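Local coordinates for outer membrane protein OMP121 (Bacteroides thetaiotaomicron, PDB 5FQ8) that probably imports nutrients across the bacterial outer membrane as a TonB-dependent transporter, at residues T76-N84 with Y124-A132; A287-R298 with S311-A322. All coordinates share one frame; numbering follows the deposited sequence.

Contact 1 of 2, residues T76-N84 with Y124-A132; sequences TSSDPGASN and YDFGNGANA
In the plug domain of this TonB-dependent receptor, the loop carrying Ser83 is gripped by the carboxylate of Asp125 on the short, weakly bonded strand 125-128. Ser83 OG gives a hydrogen bond to Asp125 OD1 at 2.6 Å, on the syn lone pair of that oxygen. OG lies beside its own backbone N (chi1 -65°), which brings both to the same oxygen; the bond from Ser83 N is weak. OD1 also accepts from Gly127 N, two residues on, at 3.3 Å, which makes an Asx turn. The other oxygen, OD2, packs against the methyl CG2 of Thr76 at 3.7 Å. Ser83 OG has a further partner in Thr113 OG1. With an alanine here in place of Asp125, Ser83 OG and Gly127 N would probably lose their shared acceptor and the Asx turn would be undone. Further along, Asn84 is held twice. Its backbone N reaches Asn128 OD1 at 2.9 Å with an N-H...O angle of 157°, coming from above the carbonyl plane. The ND2 of Asn128 turns to Asn111. The Asn84 side chain crosses that of Asn131 at about a right angle, their amide planes 44° apart, and Asn84 ND2 donates to Asn131 OD1 at 2.7 Å. At the type II turn from Asp79 to Ala82, a water donates to Pro80 O at 2.7 Å and to Asp125 O at 2.8 Å.

Contact 2 of 2, residues A287-R298 with S311-A322; sequences ADSYDKYTFSAR and SLNYAYQKNNFA. With CA (calcium ion), chain M.
Tyr293 and Tyr316 lie side by side and point the same way, directly across from each other. Their ring planes are 63° apart and the pair is oblique. CD2 of Tyr316 comes up at the edge of the Tyr293 ring, near its plane, 3.6 Å from Tyr293 CD1. Tyr293 CG sits beside its backbone N (chi1 -68°) and Tyr316 CG anti to its own (chi1 174°), so the rings leave their strands along different bonds yet meet there. The Tyr316 hydroxyl is hydrogen-bonded to Glu380, and a bound 3-decanoyloxypropyl decanoate lies about 4 Å from the Tyr293 side chain. Phe295 and Tyr314 share this face, where Tyr314 also meets the ring of Phe384 of the second subunit. The backbones beneath belong to an antiparallel hairpin of the transmembrane beta barrel. Paired N-H...O bonds run from Ser289 with Asn320 to Ala297 with Leu312. On the other face, Tyr290 lies alongside Asn319, with its CD1 3.6 Å from Asn319 ND2. Asn319 OD1 accepts from Gln317 NE2 on the same strand. Ser296 OG donates to Asn313 OD1 at 2.9 Å, from above the carbonyl plane. The same OG accepts from Arg298 NE at 3.2 Å, in the guanidinium plane, and Arg298 NH2 makes a salt bridge with Asp137. Just before strand 289-303, Asp288 OD2 binds the calcium ion at 2.2 Å, with Asp280, Gly281, Ile283 and Thr285 completing the site.

In the fold
Contact 1 comes first along the chain and closes before contact 2 opens. It ties two parts of the plug domain together, whereas contact 2 pairs neighbouring strands of the surrounding barrel, 289-303 and 306-320. Their centres are only 11 Å apart. The plug segment 124-132 rests against the barrel face that carries Lys292, Gln317 and Asn319. Lys292 NZ donates to Asn131 O, and Gln317 NE2 makes a weak hydrogen bond to Phe126 O. Phe321 packs on Asp125 and Phe126, and Pro80 touches Asp288 and Tyr290. The plug is thus fastened to the barrel wall beside the calcium site, consistent with a TonB-dependent transporter whose channel is closed by its plug.

Contact 1 of 2, residues T76-N84 with Y124-A132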
# COMPACT_ATOMS: atom_id res chain seq x y z
N THR B 76 -6.53 -6.45 29.25
CA THR B 76 -5.36 -5.72 28.78
C THR B 76 -5.44 -4.26 29.15
O THR B 76 -4.42 -3.66 29.49
CB THR B 76 -5.20 -5.87 27.27
OG1 THR B 76 -6.28 -5.22 26.58
CG2 THR B 76 -5.16 -7.34 26.89
N SER B 77 -6.61 -3.67 29.11
CA SER B 77 -6.77 -2.29 29.52
C SER B 77 -8.25 -2.01 29.68
O SER B 77 -9.09 -2.89 29.48
CB SER B 77 -6.14 -1.32 28.52
OG SER B 77 -6.89 -1.24 27.32
N SER B 78 -8.57 -0.78 30.04
CA SER B 78 -9.94 -0.33 30.16
C SER B 78 -10.51 0.13 28.83
O SER B 78 -11.64 0.61 28.80
CB SER B 78 -10.03 0.79 31.19
OG SER B 78 -10.21 0.27 32.50
N ASP B 79 -9.78 -0.00 27.77
CA ASP B 79 -10.26 0.50 26.50
C ASP B 79 -11.31 -0.45 25.97
O ASP B 79 -11.12 -1.66 26.00
CB ASP B 79 -9.11 0.62 25.51
CG ASP B 79 -8.03 1.53 26.00
OD1 ASP B 79 -8.17 2.75 25.81
OD2 ASP B 79 -7.05 1.01 26.57
N PRO B 80 -12.42 0.06 25.46
CA PRO B 80 -13.51 -0.81 25.03
C PRO B 80 -13.06 -1.74 23.92
O PRO B 80 -12.26 -1.38 23.06
CB PRO B 80 -14.57 0.18 24.54
CG PRO B 80 -14.33 1.38 25.35
CD PRO B 80 -12.84 1.47 25.45
N GLY B 81 -13.57 -2.96 23.98
CA GLY B 81 -13.28 -3.94 22.97
C GLY B 81 -11.94 -4.61 23.09
O GLY B 81 -11.60 -5.40 22.21
N ALA B 82 -11.18 -4.35 24.15
CA ALA B 82 -9.83 -4.87 24.25
C ALA B 82 -9.83 -6.33 24.68
O ALA B 82 -10.87 -6.92 24.97
CB ALA B 82 -9.04 -4.01 25.21
N SER B 83 -8.65 -6.94 24.69
CA SER B 83 -8.58 -8.37 24.90
C SER B 83 -8.59 -8.73 26.38
O SER B 83 -8.46 -7.88 27.26
CB SER B 83 -7.33 -8.93 24.24
OG SER B 83 -7.40 -8.77 22.85
N ASN B 84 -8.75 -10.02 26.65
CA ASN B 84 -8.71 -10.57 28.00
C ASN B 84 -7.72 -11.72 28.05
O ASN B 84 -7.78 -12.64 27.23
CB ASN B 84 -10.09 -11.06 28.45
CG ASN B 84 -11.11 -9.95 28.50
OD1 ASN B 84 -11.04 -9.06 29.35
ND2 ASN B 84 -12.08 -10.01 27.61
N TYR B 124 -2.30 -0.60 20.58
CA TYR B 124 -3.74 -0.71 20.48
C TYR B 124 -4.10 -2.18 20.64
O TYR B 124 -3.26 -3.06 20.46
CB TYR B 124 -4.26 -0.13 19.17
CG TYR B 124 -3.75 -0.78 17.90
CD1 TYR B 124 -4.19 -2.04 17.52
CD2 TYR B 124 -2.87 -0.12 17.06
CE1 TYR B 124 -3.75 -2.64 16.38
CE2 TYR B 124 -2.43 -0.71 15.88
CZ TYR B 124 -2.88 -1.98 15.56
OH TYR B 124 -2.47 -2.60 14.41
N ASP B 125 -5.34 -2.43 21.01
CA ASP B 125 -5.80 -3.80 21.24
C ASP B 125 -7.26 -3.88 20.83
O ASP B 125 -8.06 -3.05 21.26
CB ASP B 125 -5.62 -4.20 22.71
CG ASP B 125 -5.72 -5.68 22.91
OD1 ASP B 125 -6.76 -6.26 22.55
OD2 ASP B 125 -4.74 -6.27 23.41
N PHE B 126 -7.59 -4.84 19.99
CA PHE B 126 -8.88 -4.85 19.33
C PHE B 126 -9.76 -6.03 19.72
O PHE B 126 -10.88 -6.13 19.22
CB PHE B 126 -8.70 -4.81 17.81
CG PHE B 126 -8.47 -3.45 17.24
CD1 PHE B 126 -9.04 -2.34 17.81
CD2 PHE B 126 -7.66 -3.28 16.13
CE1 PHE B 126 -8.83 -1.08 17.27
CE2 PHE B 126 -7.44 -2.03 15.59
CZ PHE B 126 -8.04 -0.92 16.16
N GLY B 127 -9.28 -6.93 20.56
CA GLY B 127 -10.12 -7.97 21.11
C GLY B 127 -9.54 -9.35 20.87
O GLY B 127 -8.62 -9.54 20.09
N ASN B 128 -10.09 -10.32 21.60
CA ASN B 128 -9.73 -11.71 21.38
C ASN B 128 -10.98 -12.55 21.13
O ASN B 128 -12.11 -12.13 21.37
CB ASN B 128 -8.88 -12.30 22.53
CG ASN B 128 -9.66 -12.55 23.79
OD1 ASN B 128 -9.96 -11.64 24.54
ND2 ASN B 128 -9.93 -13.82 24.07
N GLY B 129 -10.74 -13.72 20.57
CA GLY B 129 -11.81 -14.45 19.92
C GLY B 129 -12.92 -14.86 20.85
O GLY B 129 -14.06 -15.04 20.43
N ALA B 130 -12.60 -15.02 22.12
CA ALA B 130 -13.62 -15.40 23.06
C ALA B 130 -14.52 -14.23 23.41
O ALA B 130 -15.68 -14.45 23.75
CB ALA B 130 -13.00 -16.00 24.31
N ASN B 131 -14.03 -13.01 23.28
CA ASN B 131 -14.88 -11.87 23.59
C ASN B 131 -16.13 -11.80 22.74
O ASN B 131 -16.93 -10.88 22.94
CB ASN B 131 -14.10 -10.59 23.39
CG ASN B 131 -13.28 -10.26 24.55
OD1 ASN B 131 -12.94 -11.12 25.33
ND2 ASN B 131 -12.96 -8.99 24.71
N ALA B 132 -16.31 -12.71 21.78
CA ALA B 132 -17.44 -12.60 20.87
C ALA B 132 -18.66 -13.32 21.40
O ALA B 132 -19.78 -12.95 21.06
CB ALA B 132 -17.08 -13.17 19.51
O HOH W 1 -10.83 -2.51 21.06
O HOH W 2 -10.59 -14.24 27.41

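Contact 2 of 2, residues A287-R298 with S311-A322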
# COMPACT_ATOMS: atom_id res chain seq x y z
N ALA B 287 -13.25 8.13 20.15
CA ALA B 287 -12.13 7.26 19.84
C ALA B 287 -12.17 5.96 20.63
O ALA B 287 -11.66 4.95 20.15
CB ALA B 287 -10.82 8.00 20.06
N ASP B 288 -12.75 5.96 21.85
CA ASP B 288 -13.01 4.74 22.61
C ASP B 288 -14.34 4.19 22.16
O ASP B 288 -15.38 4.50 22.72
CB ASP B 288 -13.10 4.95 24.11
CG ASP B 288 -12.71 6.31 24.53
OD1 ASP B 288 -11.51 6.48 24.68
OD2 ASP B 288 -13.58 7.18 24.72
N SER B 289 -14.34 3.35 21.16
CA SER B 289 -15.62 2.84 20.72
C SER B 289 -15.54 1.34 20.56
O SER B 289 -14.50 0.79 20.19
CB SER B 289 -16.06 3.50 19.44
OG SER B 289 -16.51 4.80 19.73
N TYR B 290 -16.64 0.69 20.88
CA TYR B 290 -16.78 -0.73 20.68
C TYR B 290 -18.26 -0.95 20.46
O TYR B 290 -19.06 -0.53 21.29
CB TYR B 290 -16.27 -1.50 21.88
CG TYR B 290 -16.46 -2.98 21.85
CD1 TYR B 290 -15.96 -3.75 20.83
CD2 TYR B 290 -17.08 -3.62 22.89
CE1 TYR B 290 -16.11 -5.11 20.85
CE2 TYR B 290 -17.23 -4.96 22.91
CZ TYR B 290 -16.75 -5.71 21.90
OH TYR B 290 -16.91 -7.06 21.95
N ASP B 291 -18.60 -1.49 19.31
CA ASP B 291 -19.94 -1.95 19.02
C ASP B 291 -19.87 -3.45 18.85
O ASP B 291 -19.09 -3.94 18.04
CB ASP B 291 -20.48 -1.28 17.75
CG ASP B 291 -20.54 0.20 17.88
OD1 ASP B 291 -20.85 0.67 18.99
OD2 ASP B 291 -20.29 0.91 16.89
N LYS B 292 -20.62 -4.18 19.65
CA LYS B 292 -20.72 -5.62 19.51
C LYS B 292 -22.14 -5.96 19.08
O LYS B 292 -23.09 -5.37 19.59
CB LYS B 292 -20.34 -6.31 20.80
CG LYS B 292 -20.31 -7.81 20.74
CD LYS B 292 -20.16 -8.40 22.10
CE LYS B 292 -19.97 -9.89 22.01
NZ LYS B 292 -19.88 -10.52 23.33
N TYR B 293 -22.27 -6.85 18.10
CA TYR B 293 -23.54 -7.42 17.68
C TYR B 293 -23.34 -8.92 17.51
O TYR B 293 -22.39 -9.34 16.86
CB TYR B 293 -24.06 -6.84 16.37
CG TYR B 293 -24.51 -5.40 16.35
CD1 TYR B 293 -23.62 -4.39 16.07
CD2 TYR B 293 -25.83 -5.06 16.55
CE1 TYR B 293 -24.01 -3.08 16.03
CE2 TYR B 293 -26.24 -3.74 16.51
CZ TYR B 293 -25.32 -2.76 16.25
OH TYR B 293 -25.69 -1.44 16.20
N THR B 294 -24.23 -9.72 18.07
CA THR B 294 -24.22 -11.15 17.83
C THR B 294 -25.62 -11.62 17.46
O THR B 294 -26.61 -10.96 17.76
CB THR B 294 -23.76 -11.94 19.04
OG1 THR B 294 -24.74 -11.83 20.09
CG2 THR B 294 -22.44 -11.40 19.52
N PHE B 295 -25.67 -12.76 16.77
CA PHE B 295 -26.92 -13.45 16.49
C PHE B 295 -26.63 -14.93 16.56
O PHE B 295 -25.60 -15.38 16.08
CB PHE B 295 -27.47 -13.08 15.11
CG PHE B 295 -28.80 -13.71 14.82
CD1 PHE B 295 -29.97 -13.11 15.25
CD2 PHE B 295 -28.88 -14.91 14.14
CE1 PHE B 295 -31.18 -13.68 15.01
CE2 PHE B 295 -30.09 -15.49 13.89
CZ PHE B 295 -31.24 -14.87 14.33
N SER B 296 -27.53 -15.70 17.17
CA SER B 296 -27.35 -17.13 17.32
C SER B 296 -28.65 -17.87 17.10
O SER B 296 -29.73 -17.33 17.31
CB SER B 296 -26.80 -17.48 18.70
OG SER B 296 -26.72 -18.89 18.86
N ALA B 297 -28.54 -19.11 16.66
CA ALA B 297 -29.70 -19.96 16.41
C ALA B 297 -29.24 -21.38 16.64
O ALA B 297 -28.33 -21.84 15.96
CB ALA B 297 -30.24 -19.77 15.01
N ARG B 298 -29.85 -22.06 17.59
CA ARG B 298 -29.42 -23.38 17.99
C ARG B 298 -30.64 -24.28 18.07
O ARG B 298 -31.64 -23.92 18.68
CB ARG B 298 -28.70 -23.34 19.33
CG ARG B 298 -27.36 -22.71 19.25
CD ARG B 298 -26.75 -22.49 20.59
NE ARG B 298 -26.99 -21.14 21.06
CZ ARG B 298 -27.47 -20.85 22.26
NH1 ARG B 298 -27.76 -21.83 23.09
NH2 ARG B 298 -27.65 -19.60 22.62
N SER B 311 -25.78 -25.54 15.47
CA SER B 311 -25.60 -24.23 16.07
C SER B 311 -24.90 -23.35 15.06
O SER B 311 -23.91 -23.78 14.46
CB SER B 311 -24.78 -24.33 17.36
OG SER B 311 -24.46 -23.06 17.90
N LEU B 312 -25.40 -22.13 14.84
CA LEU B 312 -24.78 -21.19 13.90
C LEU B 312 -24.82 -19.78 14.48
O LEU B 312 -25.89 -19.30 14.85
CB LEU B 312 -25.47 -21.21 12.54
CG LEU B 312 -25.60 -22.53 11.81
CD1 LEU B 312 -26.44 -22.35 10.60
CD2 LEU B 312 -24.27 -23.05 11.42
N ASN B 313 -23.68 -19.12 14.50
CA ASN B 313 -23.52 -17.85 15.18
C ASN B 313 -22.79 -16.87 14.29
O ASN B 313 -21.84 -17.25 13.60
CB ASN B 313 -22.74 -18.03 16.48
CG ASN B 313 -23.18 -19.24 17.27
OD1 ASN B 313 -23.93 -19.12 18.22
ND2 ASN B 313 -22.73 -20.41 16.87
N TYR B 314 -23.22 -15.61 14.31
CA TYR B 314 -22.56 -14.53 13.60
C TYR B 314 -22.20 -13.47 14.62
O TYR B 314 -22.97 -13.19 15.54
CB TYR B 314 -23.47 -13.95 12.51
CG TYR B 314 -23.11 -12.59 11.96
CD1 TYR B 314 -22.28 -12.46 10.87
CD2 TYR B 314 -23.64 -11.43 12.51
CE1 TYR B 314 -21.96 -11.23 10.35
CE2 TYR B 314 -23.32 -10.19 11.99
CZ TYR B 314 -22.49 -10.10 10.91
OH TYR B 314 -22.17 -8.88 10.40
N ALA B 315 -21.01 -12.90 14.47
CA ALA B 315 -20.50 -11.88 15.37
C ALA B 315 -19.97 -10.71 14.57
O ALA B 315 -19.25 -10.90 13.59
CB ALA B 315 -19.42 -12.44 16.28
N TYR B 316 -20.35 -9.51 14.98
CA TYR B 316 -19.83 -8.27 14.43
C TYR B 316 -19.11 -7.49 15.51
O TYR B 316 -19.49 -7.55 16.68
CB TYR B 316 -20.93 -7.43 13.87
CG TYR B 316 -20.49 -6.08 13.40
CD1 TYR B 316 -20.03 -5.89 12.10
CD2 TYR B 316 -20.55 -4.98 14.23
CE1 TYR B 316 -19.63 -4.66 11.65
CE2 TYR B 316 -20.15 -3.74 13.80
CZ TYR B 316 -19.69 -3.59 12.51
OH TYR B 316 -19.29 -2.35 12.07
N GLN B 317 -18.09 -6.74 15.12
CA GLN B 317 -17.55 -5.75 16.04
C GLN B 317 -16.98 -4.58 15.26
O GLN B 317 -16.47 -4.75 14.16
CB GLN B 317 -16.49 -6.35 16.96
CG GLN B 317 -15.18 -6.68 16.34
CD GLN B 317 -14.28 -7.38 17.33
OE1 GLN B 317 -14.43 -8.56 17.60
NE2 GLN B 317 -13.33 -6.64 17.88
N LYS B 318 -17.11 -3.39 15.83
CA LYS B 318 -16.39 -2.23 15.34
C LYS B 318 -15.65 -1.61 16.51
O LYS B 318 -16.26 -0.97 17.36
CB LYS B 318 -17.30 -1.21 14.69
CG LYS B 318 -16.61 -0.44 13.58
CD LYS B 318 -17.37 0.78 13.15
CE LYS B 318 -16.86 1.98 13.90
NZ LYS B 318 -17.73 3.16 13.72
N ASN B 319 -14.34 -1.78 16.54
CA ASN B 319 -13.48 -1.13 17.51
C ASN B 319 -12.89 0.14 16.94
O ASN B 319 -12.50 0.19 15.77
CB ASN B 319 -12.35 -2.06 17.94
CG ASN B 319 -12.84 -3.39 18.43
OD1 ASN B 319 -13.46 -4.14 17.71
ND2 ASN B 319 -12.52 -3.70 19.67
N ASN B 320 -12.82 1.16 17.77
CA ASN B 320 -12.00 2.34 17.56
C ASN B 320 -11.16 2.52 18.81
O ASN B 320 -11.64 2.29 19.91
CB ASN B 320 -12.82 3.60 17.32
CG ASN B 320 -13.61 3.56 16.04
OD1 ASN B 320 -14.73 3.08 16.02
ND2 ASN B 320 -13.04 4.08 14.97
N PHE B 321 -9.91 2.91 18.64
CA PHE B 321 -8.97 2.89 19.75
C PHE B 321 -8.26 4.22 19.83
O PHE B 321 -7.95 4.82 18.79
CB PHE B 321 -7.99 1.76 19.57
CG PHE B 321 -7.35 1.29 20.83
CD1 PHE B 321 -6.42 2.07 21.47
CD2 PHE B 321 -7.65 0.05 21.34
CE1 PHE B 321 -5.82 1.63 22.62
CE2 PHE B 321 -7.05 -0.39 22.49
CZ PHE B 321 -6.13 0.40 23.13
N ALA B 322 -8.03 4.70 21.05
CA ALA B 322 -7.19 5.87 21.26
C ALA B 322 -5.76 5.37 21.42
O ALA B 322 -5.36 4.89 22.48
CB ALA B 322 -7.67 6.68 22.46
CA CA M . -15.17 8.68 24.51